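Local coordinates for protein putative secreted lipase (Streptomyces sp. W007, PDB 5H6B) that probably hydrolyses the ester bonds of triacylglycerols, as a thermostable and putatively secreted lipase of the alpha/beta-hydrolase superfamily, at residues D185-A196 and Q209-L220; I195-V203 and L221-H232. One frame throughout, in Å; residues are numbered along the deposited sequence.

Contact 1. Residues D185-A196 and Q209-L220; sequences DTVPGVRYTVIA and QYLDGPNVRNVL. With ZN (zinc ion), chain D.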
loop_
_atom_site.group_PDB
_atom_site.type_symbol
_atom_site.label_atom_id
_atom_site.label_comp_id
_atom_site.label_asym_id
_atom_site.label_seq_id
_atom_site.Cartn_x
_atom_site.Cartn_y
_atom_site.Cartn_z
ATOM N N ASP A 185 -4.114 -10.857 12.361
ATOM C CA ASP A 185 -3.791 -9.910 11.299
ATOM C C ASP A 185 -2.863 -8.783 11.743
ATOM O O ASP A 185 -2.042 -8.307 10.952
ATOM C CB ASP A 185 -5.059 -9.254 10.788
ATOM C CG ASP A 185 -5.964 -10.197 10.089
ATOM O OD1 ASP A 185 -5.606 -11.368 9.913
ATOM O OD2 ASP A 185 -7.053 -9.744 9.705
ATOM N N THR A 186 -3.017 -8.341 12.990
ATOM C CA THR A 186 -2.345 -7.141 13.455
ATOM C C THR A 186 -1.229 -7.385 14.460
ATOM O O THR A 186 -1.059 -8.463 15.011
ATOM C CB THR A 186 -3.345 -6.103 14.010
ATOM O OG1 THR A 186 -4.087 -6.653 15.098
ATOM C CG2 THR A 186 -4.301 -5.685 12.927
ATOM N N VAL A 187 -0.444 -6.342 14.641
ATOM C CA VAL A 187 0.678 -6.307 15.542
ATOM C C VAL A 187 0.345 -5.133 16.460
ATOM O O VAL A 187 -0.161 -4.117 15.985
ATOM C CB VAL A 187 1.982 -6.134 14.705
ATOM C CG1 VAL A 187 2.944 -5.098 15.280
ATOM C CG2 VAL A 187 2.658 -7.486 14.499
ATOM N N PRO A 188 0.587 -5.272 17.779
ATOM C CA PRO A 188 0.302 -4.135 18.672
ATOM C C PRO A 188 1.268 -2.957 18.415
ATOM O O PRO A 188 2.414 -3.175 17.991
ATOM C CB PRO A 188 0.477 -4.736 20.085
ATOM C CG PRO A 188 1.400 -5.891 19.902
ATOM C CD PRO A 188 1.273 -6.378 18.484
ATOM N N GLY A 189 0.786 -1.737 18.648
ATOM C CA GLY A 189 1.536 -0.503 18.380
ATOM C C GLY A 189 1.178 0.206 17.072
ATOM O O GLY A 189 1.588 1.350 16.875
ATOM N N VAL A 190 0.414 -0.447 16.186
ATOM C CA VAL A 190 0.177 0.066 14.825
ATOM C C VAL A 190 -1.306 0.334 14.563
ATOM O O VAL A 190 -2.170 -0.477 14.919
ATOM C CB VAL A 190 0.736 -0.911 13.754
ATOM C CG1 VAL A 190 0.558 -0.349 12.340
ATOM C CG2 VAL A 190 2.205 -1.200 14.035
ATOM N N ARG A 191 -1.592 1.477 13.941
ATOM C CA ARG A 191 -2.949 1.809 13.520
ATOM C C ARG A 191 -3.147 1.447 12.046
ATOM O O ARG A 191 -2.476 1.972 11.163
ATOM C CB ARG A 191 -3.257 3.282 13.798
ATOM C CG ARG A 191 -3.125 3.620 15.288
ATOM C CD ARG A 191 -4.291 4.430 15.849
ATOM N NE ARG A 191 -4.068 5.877 15.780
ATOM C CZ ARG A 191 -5.001 6.812 15.996
ATOM N NH1 ARG A 191 -6.263 6.490 16.290
ATOM N NH2 ARG A 191 -4.665 8.095 15.911
ATOM N N TYR A 192 -4.079 0.531 11.807
ATOM C CA TYR A 192 -4.333 -0.036 10.494
ATOM C C TYR A 192 -5.604 0.534 9.918
ATOM O O TYR A 192 -6.636 0.548 10.607
ATOM C CB TYR A 192 -4.515 -1.545 10.599
ATOM C CG TYR A 192 -3.307 -2.327 11.059
ATOM C CD1 TYR A 192 -2.959 -2.401 12.416
ATOM C CD2 TYR A 192 -2.535 -3.032 10.147
ATOM C CE1 TYR A 192 -1.874 -3.154 12.835
ATOM C CE2 TYR A 192 -1.459 -3.790 10.561
ATOM C CZ TYR A 192 -1.125 -3.849 11.893
ATOM O OH TYR A 192 -0.027 -4.596 12.246
ATOM N N THR A 193 -5.539 0.973 8.658
ATOM C CA THR A 193 -6.733 1.351 7.880
ATOM C C THR A 193 -6.735 0.537 6.572
ATOM O O THR A 193 -5.681 0.246 6.003
ATOM C CB THR A 193 -6.762 2.864 7.575
ATOM O OG1 THR A 193 -6.555 3.611 8.789
ATOM C CG2 THR A 193 -8.085 3.298 6.919
ATOM N N VAL A 194 -7.921 0.118 6.145
ATOM C CA VAL A 194 -8.105 -0.565 4.876
ATOM C C VAL A 194 -9.239 0.149 4.146
ATOM O O VAL A 194 -10.305 0.393 4.717
ATOM C CB VAL A 194 -8.446 -2.052 5.039
ATOM C CG1 VAL A 194 -8.696 -2.702 3.688
ATOM C CG2 VAL A 194 -7.341 -2.786 5.765
ATOM N N ILE A 195 -8.976 0.512 2.893
ATOM C CA ILE A 195 -9.962 1.115 2.029
ATOM C C ILE A 195 -10.116 0.141 0.869
ATOM O O ILE A 195 -9.155 -0.139 0.146
ATOM C CB ILE A 195 -9.520 2.505 1.540
ATOM C CG1 ILE A 195 -9.159 3.410 2.721
ATOM C CG2 ILE A 195 -10.610 3.129 0.682
ATOM C CD1 ILE A 195 -8.279 4.575 2.357
ATOM N N ALA A 196 -11.335 -0.376 0.719
ATOM C CA ALA A 196 -11.683 -1.357 -0.273
ATOM C C ALA A 196 -12.845 -0.854 -1.096
ATOM O O ALA A 196 -13.609 0.023 -0.652
ATOM C CB ALA A 196 -12.051 -2.671 0.399
ATOM N N GLN A 209 -9.957 -8.396 1.963
ATOM C CA GLN A 209 -8.984 -7.308 2.040
ATOM C C GLN A 209 -8.940 -6.714 3.446
ATOM O O GLN A 209 -7.898 -6.237 3.885
ATOM C CB GLN A 209 -9.318 -6.215 1.033
ATOM C CG GLN A 209 -9.369 -6.710 -0.407
ATOM C CD GLN A 209 -9.863 -5.646 -1.348
ATOM O OE1 GLN A 209 -9.736 -4.450 -1.076
ATOM N NE2 GLN A 209 -10.451 -6.067 -2.458
ATOM N N TYR A 210 -10.085 -6.749 4.135
ATOM C CA TYR A 210 -10.215 -6.205 5.484
ATOM C C TYR A 210 -9.339 -6.924 6.498
ATOM O O TYR A 210 -9.139 -8.129 6.407
ATOM C CB TYR A 210 -11.663 -6.270 5.975
ATOM C CG TYR A 210 -12.655 -5.390 5.265
ATOM C CD1 TYR A 210 -12.273 -4.185 4.653
ATOM C CD2 TYR A 210 -14.012 -5.732 5.251
ATOM C CE1 TYR A 210 -13.212 -3.387 4.024
ATOM C CE2 TYR A 210 -14.958 -4.934 4.626
ATOM C CZ TYR A 210 -14.543 -3.761 4.019
ATOM O OH TYR A 210 -15.450 -2.962 3.386
ATOM N N LEU A 211 -8.826 -6.149 7.454
ATOM C CA LEU A 211 -8.056 -6.659 8.569
ATOM C C LEU A 211 -8.931 -6.750 9.830
ATOM O O LEU A 211 -9.983 -6.135 9.937
ATOM C CB LEU A 211 -6.853 -5.760 8.831
ATOM C CG LEU A 211 -5.744 -5.776 7.773
ATOM C CD1 LEU A 211 -4.820 -4.587 7.986
ATOM C CD2 LEU A 211 -4.933 -7.054 7.797
ATOM N N ASP A 212 -8.465 -7.537 10.785
ATOM C CA ASP A 212 -9.152 -7.735 12.049
ATOM C C ASP A 212 -8.197 -7.460 13.199
ATOM O O ASP A 212 -7.050 -7.902 13.190
ATOM C CB ASP A 212 -9.651 -9.169 12.129
ATOM C CG ASP A 212 -10.122 -9.560 13.514
ATOM O OD1 ASP A 212 -11.304 -9.324 13.844
ATOM O OD2 ASP A 212 -9.306 -10.153 14.244
ATOM N N GLY A 213 -8.704 -6.765 14.202
ATOM C CA GLY A 213 -7.942 -6.454 15.392
ATOM C C GLY A 213 -8.569 -5.279 16.116
ATOM O O GLY A 213 -9.462 -4.610 15.573
ATOM N N PRO A 214 -8.103 -5.006 17.346
ATOM C CA PRO A 214 -8.619 -3.845 18.069
ATOM C C PRO A 214 -8.279 -2.491 17.419
ATOM O O PRO A 214 -9.066 -1.554 17.577
ATOM C CB PRO A 214 -7.963 -3.974 19.453
ATOM C CG PRO A 214 -6.718 -4.743 19.204
ATOM C CD PRO A 214 -7.071 -5.723 18.117
ATOM N N ASN A 215 -7.150 -2.387 16.701
ATOM C CA ASN A 215 -6.710 -1.089 16.131
ATOM C C ASN A 215 -6.813 -1.022 14.605
ATOM O O ASN A 215 -5.898 -0.523 13.922
ATOM C CB ASN A 215 -5.285 -0.750 16.591
ATOM C CG ASN A 215 -5.166 -0.673 18.101
ATOM O OD1 ASN A 215 -6.092 -0.256 18.793
ATOM N ND2 ASN A 215 -4.025 -1.082 18.617
ATOM N N VAL A 216 -7.953 -1.489 14.100
ATOM C CA VAL A 216 -8.234 -1.562 12.673
ATOM C C VAL A 216 -9.462 -0.742 12.325
ATOM O O VAL A 216 -10.459 -0.793 13.036
ATOM C CB VAL A 216 -8.493 -3.001 12.226
ATOM C CG1 VAL A 216 -8.830 -3.039 10.740
ATOM C CG2 VAL A 216 -7.288 -3.870 12.545
ATOM N N ARG A 217 -9.379 0.005 11.221
ATOM C CA ARG A 217 -10.532 0.655 10.643
ATOM C C ARG A 217 -10.701 0.170 9.206
ATOM O O ARG A 217 -9.854 0.435 8.374
ATOM C CB ARG A 217 -10.365 2.167 10.685
ATOM C CG ARG A 217 -11.605 2.905 10.200
ATOM C CD ARG A 217 -11.674 4.317 10.769
ATOM N NE ARG A 217 -12.636 5.157 10.040
ATOM C CZ ARG A 217 -12.432 5.702 8.834
ATOM N NH1 ARG A 217 -11.290 5.507 8.183
ATOM N NH2 ARG A 217 -13.385 6.453 8.267
ATOM N N ASN A 218 -11.796 -0.528 8.922
ATOM C CA ASN A 218 -12.085 -0.999 7.576
ATOM C C ASN A 218 -13.138 -0.093 6.985
ATOM O O ASN A 218 -14.156 0.135 7.605
ATOM C CB ASN A 218 -12.584 -2.447 7.585
ATOM C CG ASN A 218 -11.484 -3.436 7.931
ATOM O OD1 ASN A 218 -10.437 -3.475 7.293
ATOM N ND2 ASN A 218 -11.718 -4.243 8.951
ATOM N N VAL A 219 -12.892 0.377 5.764
ATOM C CA VAL A 219 -13.724 1.361 5.099
ATOM C C VAL A 219 -14.096 0.881 3.702
ATOM O O VAL A 219 -13.232 0.446 2.917
ATOM C CB VAL A 219 -12.958 2.689 4.983
ATOM C CG1 VAL A 219 -13.825 3.766 4.333
ATOM C CG2 VAL A 219 -12.474 3.129 6.367
ATOM N N LEU A 220 -15.387 0.947 3.411
ATOM C CA LEU A 220 -15.916 0.629 2.111
ATOM C C LEU A 220 -16.054 1.943 1.355
ATOM O O LEU A 220 -16.783 2.847 1.796
ATOM C CB LEU A 220 -17.272 -0.059 2.233
ATOM C CG LEU A 220 -17.906 -0.511 0.911
ATOM C CD1 LEU A 220 -17.011 -1.518 0.201
ATOM C CD2 LEU A 220 -19.299 -1.095 1.145
HETATM ZN ZN ZN D . -6.918 -12.456 8.917
HETATM O O HOH W 1 -6.939 -11.580 13.191
HETATM O O HOH W 2 -5.326 -8.864 14.752
HETATM O O HOH W 3 -5.084 -4.005 16.062
#
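Val194 packs against Gln209, Tyr210, Leu211 and Asn218, and its atoms can be followed outward. CB lies 3.3 Å from Asn218 OD1, the two side chains running alongside each other. CG1, anti to the backbone N (chi1 177°), reaches the in-plane edge of the Tyr210 ring, 4.0 Å from Tyr210 CD1, and also touches the carbonyl of Gln209. CG2 meets Leu211 CD1 at 3.8 Å, the two side chains crossing at about a right angle; Leu211 CD1 also touches Tyr192 CD2. Asn218 clamps the backbone of Leu211 over this cluster: its ND2 gives a straight bond (171°) to Leu211 O, in both the amide and the carbonyl plane, while OD1 accepts from Leu211 N, tilted out of its carbonyl plane. A leucine in place of Asn218 would probably leave both polar atoms of the Leu211 backbone without these mates and let the chain at Leu211 shift off Val194. Further along, Asp185 divides its carboxylate: OD1 binds zinc at 2.0 Å, with His139 as another ligand, and OD2 accepts from Asp212 N at 2.8 Å, so one group ties metal and loop together. Strands 191-196 and 216-220 are parallel, their axes 9° apart, and are joined by five backbone bonds from Tyr192 N to Asn215 O through to Ala196 N to Val219 O. In the alpha/beta-hydrolase sheet, 216-220 is an edge strand and 191-196 bonds on to 128-134; helix 240-250 covers the face carrying Thr193, Ile195 and Val219, while helix 115-121 packs on Tyr192.

Contact 2. Residues I195-V203 and L221-H232; sequences IATKYDQVV and LQDLCPVDLSEH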
loop_
_atom_site.group_PDB
_atom_site.type_symbol
_atom_site.label_atom_id
_atom_site.label_comp_id
_atom_site.label_asym_id
_atom_site.label_seq_id
_atom_site.Cartn_x
_atom_site.Cartn_y
_atom_site.Cartn_z
ATOM N N ILE A 195 -8.976 0.512 2.893
ATOM C CA ILE A 195 -9.962 1.115 2.029
ATOM C C ILE A 195 -10.116 0.141 0.869
ATOM O O ILE A 195 -9.155 -0.139 0.146
ATOM C CB ILE A 195 -9.520 2.505 1.540
ATOM C CG1 ILE A 195 -9.159 3.410 2.721
ATOM C CG2 ILE A 195 -10.610 3.129 0.682
ATOM C CD1 ILE A 195 -8.279 4.575 2.357
ATOM N N ALA A 196 -11.335 -0.376 0.719
ATOM C CA ALA A 196 -11.683 -1.357 -0.273
ATOM C C ALA A 196 -12.845 -0.854 -1.096
ATOM O O ALA A 196 -13.609 0.023 -0.652
ATOM C CB ALA A 196 -12.051 -2.671 0.399
ATOM N N THR A 197 -12.977 -1.433 -2.288
ATOM C CA THR A 197 -14.093 -1.143 -3.196
ATOM C C THR A 197 -14.835 -2.451 -3.508
ATOM O O THR A 197 -14.224 -3.509 -3.766
ATOM C CB THR A 197 -13.645 -0.458 -4.507
ATOM O OG1 THR A 197 -14.743 -0.398 -5.417
ATOM C CG2 THR A 197 -12.482 -1.196 -5.191
ATOM N N LYS A 198 -16.156 -2.360 -3.530
ATOM C CA LYS A 198 -17.006 -3.516 -3.730
ATOM C C LYS A 198 -16.958 -3.942 -5.186
ATOM O O LYS A 198 -17.369 -5.030 -5.497
ATOM C CB LYS A 198 -18.447 -3.203 -3.322
ATOM C CG LYS A 198 -19.258 -2.503 -4.402
ATOM C CD LYS A 198 -20.473 -1.793 -3.850
ATOM C CE LYS A 198 -21.487 -2.753 -3.283
ATOM N NZ LYS A 198 -22.583 -1.956 -2.671
ATOM N N TYR A 199 -16.469 -3.075 -6.079
ATOM C CA TYR A 199 -16.282 -3.438 -7.486
ATOM C C TYR A 199 -14.877 -3.998 -7.771
ATOM O O TYR A 199 -14.475 -4.078 -8.933
ATOM C CB TYR A 199 -16.587 -2.230 -8.370
ATOM C CG TYR A 199 -17.942 -1.659 -8.077
ATOM C CD1 TYR A 199 -19.109 -2.319 -8.490
ATOM C CD2 TYR A 199 -18.070 -0.479 -7.346
ATOM C CE1 TYR A 199 -20.366 -1.800 -8.209
ATOM C CE2 TYR A 199 -19.319 0.051 -7.063
ATOM C CZ TYR A 199 -20.461 -0.614 -7.483
ATOM O OH TYR A 199 -21.686 -0.057 -7.170
ATOM N N ASP A 200 -14.148 -4.410 -6.726
ATOM C CA ASP A 200 -12.844 -5.033 -6.909
ATOM C C ASP A 200 -12.981 -6.337 -7.700
ATOM O O ASP A 200 -13.656 -7.252 -7.271
ATOM C CB ASP A 200 -12.157 -5.279 -5.574
ATOM C CG ASP A 200 -10.638 -5.388 -5.704
ATOM O OD1 ASP A 200 -10.179 -6.217 -6.527
ATOM O OD2 ASP A 200 -9.904 -4.671 -4.958
ATOM N N GLN A 201 -12.313 -6.395 -8.851
ATOM C CA GLN A 201 -12.314 -7.575 -9.730
ATOM C C GLN A 201 -11.097 -8.501 -9.563
ATOM O O GLN A 201 -11.081 -9.602 -10.114
ATOM C CB GLN A 201 -12.450 -7.114 -11.195
ATOM C CG GLN A 201 -11.175 -6.593 -11.896
ATOM C CD GLN A 201 -10.752 -5.173 -11.522
ATOM O OE1 GLN A 201 -10.933 -4.727 -10.377
ATOM N NE2 GLN A 201 -10.151 -4.459 -12.486
ATOM N N VAL A 202 -10.077 -8.035 -8.839
ATOM C CA VAL A 202 -8.770 -8.712 -8.702
ATOM C C VAL A 202 -8.658 -9.521 -7.416
ATOM O O VAL A 202 -8.001 -10.557 -7.397
ATOM C CB VAL A 202 -7.609 -7.669 -8.684
ATOM C CG1 VAL A 202 -6.250 -8.306 -8.343
ATOM C CG2 VAL A 202 -7.543 -6.917 -10.005
ATOM N N VAL A 203 -9.249 -9.005 -6.336
ATOM C CA VAL A 203 -9.090 -9.536 -4.979
ATOM C C VAL A 203 -10.490 -9.709 -4.433
ATOM O O VAL A 203 -11.070 -8.764 -3.883
ATOM C CB VAL A 203 -8.319 -8.560 -4.067
ATOM C CG1 VAL A 203 -8.169 -9.146 -2.672
ATOM C CG2 VAL A 203 -6.969 -8.201 -4.667
ATOM N N LEU A 221 -15.359 2.036 0.220
ATOM C CA LEU A 221 -15.349 3.246 -0.608
ATOM C C LEU A 221 -16.747 3.760 -0.970
ATOM O O LEU A 221 -16.984 4.973 -1.025
ATOM C CB LEU A 221 -14.567 2.984 -1.913
ATOM C CG LEU A 221 -14.418 4.134 -2.912
ATOM C CD1 LEU A 221 -13.556 5.219 -2.279
ATOM C CD2 LEU A 221 -13.844 3.627 -4.241
ATOM N N GLN A 222 -17.662 2.836 -1.227
ATOM C CA GLN A 222 -19.006 3.202 -1.616
ATOM C C GLN A 222 -19.824 3.762 -0.421
ATOM O O GLN A 222 -20.792 4.473 -0.656
ATOM C CB GLN A 222 -19.722 2.064 -2.328
ATOM C CG GLN A 222 -19.165 1.752 -3.731
ATOM C CD GLN A 222 -17.746 1.182 -3.726
ATOM O OE1 GLN A 222 -16.903 1.552 -4.538
ATOM N NE2 GLN A 222 -17.480 0.295 -2.799
ATOM N N ASP A 223 -19.425 3.482 0.831
ATOM C CA ASP A 223 -20.008 4.173 2.007
ATOM C C ASP A 223 -19.669 5.652 2.008
ATOM O O ASP A 223 -20.460 6.461 2.477
ATOM C CB ASP A 223 -19.542 3.564 3.352
ATOM C CG ASP A 223 -20.183 2.218 3.650
ATOM O OD1 ASP A 223 -21.217 1.902 3.053
ATOM O OD2 ASP A 223 -19.644 1.458 4.479
ATOM N N LEU A 224 -18.489 5.985 1.486
ATOM C CA LEU A 224 -18.023 7.366 1.376
ATOM C C LEU A 224 -18.674 8.070 0.179
ATOM O O LEU A 224 -19.094 9.215 0.288
ATOM C CB LEU A 224 -16.498 7.394 1.229
ATOM C CG LEU A 224 -15.683 6.631 2.271
ATOM C CD1 LEU A 224 -14.215 6.693 1.913
ATOM C CD2 LEU A 224 -15.957 7.216 3.657
ATOM N N CYS A 225 -18.712 7.394 -0.964
ATOM C CA CYS A 225 -19.394 7.895 -2.135
ATOM C C CYS A 225 -20.064 6.724 -2.860
ATOM O O CYS A 225 -19.383 5.942 -3.518
ATOM C CB CYS A 225 -18.434 8.639 -3.062
ATOM S SG CYS A 225 -19.223 9.362 -4.525
ATOM N N PRO A 226 -21.408 6.605 -2.741
ATOM C CA PRO A 226 -22.195 5.551 -3.403
ATOM C C PRO A 226 -22.008 5.409 -4.919
ATOM O O PRO A 226 -22.185 4.303 -5.446
ATOM C CB PRO A 226 -23.656 5.964 -3.117
ATOM C CG PRO A 226 -23.586 6.771 -1.866
ATOM C CD PRO A 226 -22.248 7.441 -1.845
ATOM N N VAL A 227 -21.702 6.515 -5.604
ATOM C CA VAL A 227 -21.502 6.510 -7.061
ATOM C C VAL A 227 -20.017 6.457 -7.489
ATOM O O VAL A 227 -19.720 6.562 -8.676
ATOM C CB VAL A 227 -22.242 7.694 -7.748
ATOM C CG1 VAL A 227 -23.765 7.492 -7.699
ATOM C CG2 VAL A 227 -21.848 9.041 -7.142
ATOM N N ASP A 228 -19.094 6.279 -6.540
ATOM C CA ASP A 228 -17.692 5.979 -6.868
ATOM C C ASP A 228 -17.588 4.477 -7.155
ATOM O O ASP A 228 -17.584 3.647 -6.235
ATOM C CB ASP A 228 -16.751 6.403 -5.729
ATOM C CG ASP A 228 -15.277 6.220 -6.077
ATOM O OD1 ASP A 228 -14.970 5.610 -7.120
ATOM O OD2 ASP A 228 -14.415 6.676 -5.294
ATOM N N LEU A 229 -17.503 4.141 -8.439
ATOM C CA LEU A 229 -17.417 2.767 -8.871
ATOM C C LEU A 229 -15.982 2.321 -9.224
ATOM O O LEU A 229 -15.824 1.376 -9.989
ATOM C CB LEU A 229 -18.347 2.558 -10.073
ATOM C CG LEU A 229 -19.740 3.203 -10.008
ATOM C CD1 LEU A 229 -20.517 2.889 -11.276
ATOM C CD2 LEU A 229 -20.525 2.755 -8.776
ATOM N N SER A 230 -14.949 2.971 -8.672
ATOM C CA SER A 230 -13.561 2.543 -8.889
ATOM C C SER A 230 -13.388 1.054 -8.682
ATOM O O SER A 230 -13.922 0.493 -7.741
ATOM C CB SER A 230 -12.577 3.259 -7.946
ATOM O OG SER A 230 -12.344 4.575 -8.383
ATOM N N GLU A 231 -12.623 0.435 -9.568
ATOM C CA GLU A 231 -12.205 -0.951 -9.410
ATOM C C GLU A 231 -10.779 -0.982 -8.812
ATOM O O GLU A 231 -10.314 0.013 -8.248
ATOM C CB GLU A 231 -12.378 -1.739 -10.727
ATOM C CG GLU A 231 -11.757 -1.137 -11.993
ATOM C CD GLU A 231 -10.273 -0.859 -11.859
ATOM O OE1 GLU A 231 -9.897 0.334 -11.696
ATOM O OE2 GLU A 231 -9.476 -1.828 -11.886
ATOM N N HIS A 232 -10.103 -2.116 -8.923
ATOM C CA HIS A 232 -8.885 -2.375 -8.178
ATOM C C HIS A 232 -7.742 -1.395 -8.501
ATOM O O HIS A 232 -7.043 -0.930 -7.591
ATOM C CB HIS A 232 -8.444 -3.815 -8.418
ATOM C CG HIS A 232 -7.258 -4.229 -7.615
ATOM N ND1 HIS A 232 -7.346 -4.629 -6.298
ATOM C CD2 HIS A 232 -5.948 -4.323 -7.950
ATOM C CE1 HIS A 232 -6.142 -4.933 -5.850
ATOM N NE2 HIS A 232 -5.277 -4.767 -6.836
HETATM O O HOH W 4 -22.301 1.656 -4.826
#
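Asp200 and His232 form a His-carboxylate pair that, with Ser109 on a GxSxG elbow, is consistent with the catalytic triad of an alpha/beta-hydrolase lipase. Among the polar contacts, His232 ND1 donates to Asp200 OD2 at 2.9 Å, the bond nearly straight (172°) and within the imidazole plane, arriving on the syn side of the carboxylate; His232 NE2 bonds to Ser109 OG. The other oxygen, Asp200 OD1, accepts from Val202 N, an Asx turn, and from Val203 N, the wider Asx motif; the two bonds together would hold the carboxylate's rotation.

A second set of bonds fastens the backbone of 221-232. Gln201, its chain bent at chi2 (-77°), uses both ends of its amide: OE1 takes His232 N on a lone pair at 3.1 Å, and NE2 gives to the anti lone pair of Glu231 OE2 at 2.8 Å, with amide and carboxylate planes 75° apart. Glu231 is the N-cap of helix 232-237, where OE2 also accepts from Val233 N. Thr197 OG1 donates to Ser230 O at 2.6 Å and accepts from Tyr199 N, an ST turn. The backbone pair Leu221 N to Ala196 O, 2.8 Å, joins the end of strand 191-196 to the start of the short, weakly bonded helix about 221-224.

Apolar contacts pack the rest. Val202 CB sits over a face of the His232 ring in a CH-pi contact, 3.8 Å from the ring centroid, and Val203 CG2 touches His232 CE1 obliquely. Farther out, Leu229 CD2 touches Tyr199 CE2 at 3.4 Å.

A water links Tyr199 OH to Pro226 O, donating to Pro226 O at 2.7 Å.

Strand 191-196 carries both contacts: Ile195 and Ala196 belong to each, and strand 216-220 of contact 1 runs straight on into residues 221-224 of contact 2. Their centres are about 17 Å apart, yet Gln209 bridges them, its NE2 lying 3.1 Å from Val203 O in a probable hydrogen bond and 2.9 Å from Asp200 OD2, a weak one. Contact 1 thus reaches the carboxylate of the likely triad as a second shell, while contact 2 supplies the acid and histidine themselves. Apolar packing adds to the seam, with Val219 CG1 3.8 Å from Leu224 CD1. The zinc on Asp185 belongs to contact 1 and lies about 12 Å from the nearest atom of the Val203 side chain in contact 2.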